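Long-range contacts in periplasmic solute binding protein (PDB 4CL2), which binds manganese and zinc ions in the periplasm and, as a ZnuA-type solute-binding protein, probably delivers them to a membrane transporter: residues 33-37 against 247-251; 109-113 against 180-184. All blocks are in the same frame, centred on the assembly; numbering follows the deposited sequence.

How the contacts relate
Contact 2 is nested along the chain inside the loop closed by contact 1, and the two lie on opposite sides of the chain's centre, about 22 Å apart between their centres. Both are partly buried, and neither is all core or all surface. Contact 1 joins two irregular loops, one following strand 27-30 and the other strand 239-244, beside the manganese; one serine hydroxyl and one water tie them. Contact 2 joins helix ends, the start of 111-128 and the end of 176-182, through a carboxylate that receives several hydrogen bonds. The exposed residues that touch across contact 1 (A34, G35 and N36) lie on 33-37, whereas D247, S248 and L249 are buried.

Contact 1 (33-37 against 247-251); sequences EAGND and DSLSK. With MN (manganese (II) ion), chain L; SO4 (sulfate ion), chain F; SO4 (sulfate ion), chain G.
The hydroxyl of S248 meets the backbone at A34 and G35. G35 N donates to S248 OG over 2.8 Å, with an N-H...O angle of 160°, and A34 CA lies close by. The hydroxyl in turn donates within its own loop to L249 O, 2.8 Å from S248 OG and tilted from the carbonyl plane. It is swung beside its own carbonyl carbon (chi1 175°), which brings it near the next carbonyl. A34 CB rests 3.5 Å from L249 O and alongside L249 CB. Farther along, a water lies within hydrogen-bonding distance of N36 O (2.7 Å) and D247 O, bridging the loops where they lie wider apart. The loops run roughly antiparallel and belong to the metal-binding cleft of a ZnuA-type protein: D247 binds the manganese ion through OD1 at 2.5 Å and OD2 at 2.7 Å, with H106 and E172 as the other protein ligands here. D37 OD2 comes 4.4 Å from D247 OD2, a probably unfavourable pair, while D37 OD1 takes a hydrogen bond from H39 N; H39 binds metal in another structure but not here. Behind the serine contact, residues 33-36 form a type II turn in which E33 O accepts from N36 N and, from above its carbonyl plane, from N36 ND2; G35 has positive phi, which suits glycine. S12 OG hydrogen-bonds L249 N, and the L249 side chain packs on helix 12-22.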
# COMPACT_ATOMS: atom_id res chain seq x y z
N GLU A 33 -0.30 -8.10 -11.09
CA GLU A 33 -1.21 -8.92 -10.35
C GLU A 33 -0.52 -9.27 -9.02
O GLU A 33 0.70 -9.17 -8.87
CB GLU A 33 -1.54 -10.21 -11.09
CG GLU A 33 -2.16 -10.03 -12.45
CD GLU A 33 -3.64 -9.87 -12.47
OE1 GLU A 33 -4.23 -9.64 -11.40
OE2 GLU A 33 -4.20 -10.01 -13.60
N ALA A 34 -1.35 -9.69 -8.09
CA ALA A 34 -0.88 -10.11 -6.75
C ALA A 34 0.28 -11.08 -6.88
O ALA A 34 0.23 -11.98 -7.71
CB ALA A 34 -2.02 -10.80 -6.05
N GLY A 35 1.33 -10.85 -6.11
CA GLY A 35 2.53 -11.71 -6.09
C GLY A 35 3.64 -11.25 -7.03
O GLY A 35 4.68 -11.91 -7.14
N ASN A 36 3.40 -10.18 -7.78
CA ASN A 36 4.42 -9.56 -8.62
C ASN A 36 4.68 -8.22 -8.00
O ASN A 36 3.87 -7.71 -7.23
CB ASN A 36 3.90 -9.35 -10.06
CG ASN A 36 3.63 -10.65 -10.79
OD1 ASN A 36 4.56 -11.34 -11.20
ND2 ASN A 36 2.39 -11.01 -10.89
N ASP A 37 5.83 -7.66 -8.31
CA ASP A 37 6.26 -6.40 -7.72
C ASP A 37 6.44 -5.36 -8.82
O ASP A 37 6.97 -5.68 -9.86
CB ASP A 37 7.60 -6.59 -6.99
CG ASP A 37 7.92 -5.41 -6.09
OD1 ASP A 37 8.53 -4.46 -6.64
OD2 ASP A 37 7.50 -5.42 -4.89
N ASP A 247 2.88 -4.90 0.22
CA ASP A 247 3.20 -4.49 -1.16
C ASP A 247 2.30 -5.11 -2.21
O ASP A 247 2.35 -4.69 -3.36
CB ASP A 247 4.64 -4.84 -1.49
CG ASP A 247 5.64 -3.87 -0.85
OD1 ASP A 247 5.21 -2.77 -0.50
OD2 ASP A 247 6.80 -4.29 -0.70
N SER A 248 1.55 -6.15 -1.84
CA SER A 248 0.68 -6.89 -2.75
C SER A 248 -0.39 -7.53 -1.94
O SER A 248 -0.13 -7.93 -0.80
CB SER A 248 1.52 -7.97 -3.43
OG SER A 248 0.73 -8.83 -4.26
N LEU A 249 -1.57 -7.70 -2.50
CA LEU A 249 -2.53 -8.62 -1.91
C LEU A 249 -1.94 -10.02 -1.89
O LEU A 249 -1.08 -10.37 -2.75
CB LEU A 249 -3.83 -8.65 -2.72
CG LEU A 249 -4.49 -7.27 -2.79
CD1 LEU A 249 -5.76 -7.41 -3.52
CD2 LEU A 249 -4.74 -6.65 -1.42
N SER A 250 -2.39 -10.86 -0.94
CA SER A 250 -1.97 -12.23 -0.91
C SER A 250 -2.70 -12.98 -2.02
O SER A 250 -3.62 -12.45 -2.63
CB SER A 250 -2.31 -12.89 0.43
OG SER A 250 -3.71 -13.05 0.62
N LYS A 251 -2.30 -14.24 -2.21
CA LYS A 251 -3.11 -15.19 -2.98
C LYS A 251 -4.52 -15.26 -2.34
O LYS A 251 -4.71 -14.95 -1.14
CB LYS A 251 -2.39 -16.56 -3.03
CG LYS A 251 -2.32 -17.25 -1.67
CD LYS A 251 -1.26 -18.35 -1.54
CE LYS A 251 -1.31 -18.96 -0.14
NZ LYS A 251 -0.18 -19.91 0.11
MN MN L . 7.23 -1.81 -1.62
S SO4 F . 0.71 -15.22 -0.35
O1 SO4 F . 1.67 -14.42 0.41
O2 SO4 F . 1.54 -16.33 -0.88
O3 SO4 F . 0.12 -14.49 -1.47
O4 SO4 F . -0.33 -15.88 0.50
S SO4 G . 0.88 -13.21 -13.17
O1 SO4 G . 1.58 -13.08 -11.89
O2 SO4 G . 1.64 -14.24 -13.91
O3 SO4 G . 0.85 -11.98 -13.99
O4 SO4 G . -0.50 -13.61 -12.85
O HOH W 1 2.49 -5.66 -6.15

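Contact 2 (109-113 against 180-184); sequences MSLTN and EDFGF
The first turn of helix 111-128 faces the last turn of helix 176-182, the backbones approaching most closely at S110 and D181, 6.1 Å apart between their CA atoms. The carboxylate of D181 carries the contact. T112 N gives D181 OD2 a nearly straight hydrogen bond (3.0 Å, 171°) on its syn side, a little out of the carboxylate plane. The same oxygen accepts from S110 OG at 3.0 Å, which comes down steeply from above that plane, on the same face as T112 N. L111 N adds a bent, weak bond to it. The other oxygen, D181 OD1, receives the hydroxyl of T112, with OG1 2.6 Å away and again on the syn side. Held through both oxygens, the carboxylate is fixed in rotation. T112 can use its amide and its hydroxyl together because chi1 of -61° sets OG1 beside its own backbone N. S110 plays two parts: its OG donates to the aspartate and accepts from N113 N at 2.9 Å. Beside this polar cluster, L111 CB touches the edge of the F182 ring at CE1, near the ring plane, 4.2 Å away; I147 and I158 of helix 133-158 pack against L111 and F182, respectively. The aspartate's negative charge would also be expected to interact favourably with the positive N-terminal end of the dipole of helix 111-128. S110 occupies the N-cap of helix 111-128, its OG making the capping bond with N113 N, and D181 supplements that cap from the C-terminal turn of another helix.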
# COMPACT_ATOMS: atom_id res chain seq x y z
N MET A 109 -0.93 2.44 3.15
CA MET A 109 -0.82 1.87 4.51
C MET A 109 -1.18 2.95 5.53
O MET A 109 -0.32 3.53 6.18
CB MET A 109 0.55 1.29 4.79
CG MET A 109 0.93 0.13 3.91
SD MET A 109 -0.15 -1.28 3.98
CE MET A 109 -0.09 -1.75 5.72
N SER A 110 -2.45 3.33 5.55
CA SER A 110 -2.92 4.45 6.32
C SER A 110 -4.44 4.46 6.22
O SER A 110 -5.03 4.28 5.15
CB SER A 110 -2.35 5.78 5.81
OG SER A 110 -3.13 6.94 6.08
N LEU A 111 -5.07 4.75 7.34
CA LEU A 111 -6.54 4.81 7.42
C LEU A 111 -6.99 6.09 6.72
O LEU A 111 -7.91 6.07 5.92
CB LEU A 111 -7.02 4.73 8.90
CG LEU A 111 -8.55 4.97 9.09
CD1 LEU A 111 -9.28 3.95 8.30
CD2 LEU A 111 -8.78 4.81 10.60
N THR A 112 -6.36 7.21 7.01
CA THR A 112 -6.72 8.47 6.37
C THR A 112 -6.56 8.33 4.88
O THR A 112 -7.41 8.76 4.08
CB THR A 112 -5.83 9.62 6.86
OG1 THR A 112 -6.02 9.76 8.27
CG2 THR A 112 -6.15 10.87 6.17
N ASN A 113 -5.44 7.77 4.45
CA ASN A 113 -5.20 7.67 3.03
C ASN A 113 -6.10 6.72 2.29
O ASN A 113 -6.41 6.93 1.14
CB ASN A 113 -3.73 7.37 2.75
CG ASN A 113 -2.79 8.48 3.23
OD1 ASN A 113 -3.20 9.61 3.51
ND2 ASN A 113 -1.49 8.18 3.29
N GLU A 180 2.90 8.20 10.23
CA GLU A 180 2.48 9.61 10.18
C GLU A 180 0.98 9.76 10.51
O GLU A 180 0.58 10.73 11.12
CB GLU A 180 2.81 10.21 8.80
CG GLU A 180 2.63 11.73 8.69
CD GLU A 180 1.20 12.14 8.37
OE1 GLU A 180 0.42 11.28 7.97
OE2 GLU A 180 0.86 13.32 8.62
N ASP A 181 0.19 8.77 10.14
CA ASP A 181 -1.30 8.80 10.34
C ASP A 181 -1.59 8.55 11.83
O ASP A 181 -2.47 9.18 12.40
CB ASP A 181 -1.94 7.75 9.49
CG ASP A 181 -3.47 7.82 9.42
OD1 ASP A 181 -3.99 8.86 9.62
OD2 ASP A 181 -4.07 6.89 8.88
N PHE A 182 -0.85 7.68 12.48
CA PHE A 182 -1.17 7.25 13.84
C PHE A 182 -0.32 7.95 14.88
O PHE A 182 -0.55 7.76 16.10
CB PHE A 182 -1.09 5.73 14.03
CG PHE A 182 -2.11 4.94 13.29
CD1 PHE A 182 -3.13 5.56 12.54
CD2 PHE A 182 -2.15 3.56 13.41
CE1 PHE A 182 -4.08 4.82 11.86
CE2 PHE A 182 -3.11 2.83 12.75
CZ PHE A 182 -4.06 3.45 12.00
N GLY A 183 0.74 8.69 14.46
CA GLY A 183 1.63 9.34 15.38
C GLY A 183 2.70 8.46 16.01
O GLY A 183 2.94 8.51 17.21
N PHE A 184 3.33 7.64 15.19
CA PHE A 184 4.42 6.75 15.60
C PHE A 184 5.68 7.17 14.85
O PHE A 184 5.63 7.82 13.79
CB PHE A 184 4.09 5.27 15.27
CG PHE A 184 3.24 4.61 16.28
CD1 PHE A 184 1.95 5.12 16.52
CD2 PHE A 184 3.63 3.47 16.95
CE1 PHE A 184 1.11 4.56 17.46
CE2 PHE A 184 2.80 2.92 17.92
CZ PHE A 184 1.55 3.45 18.17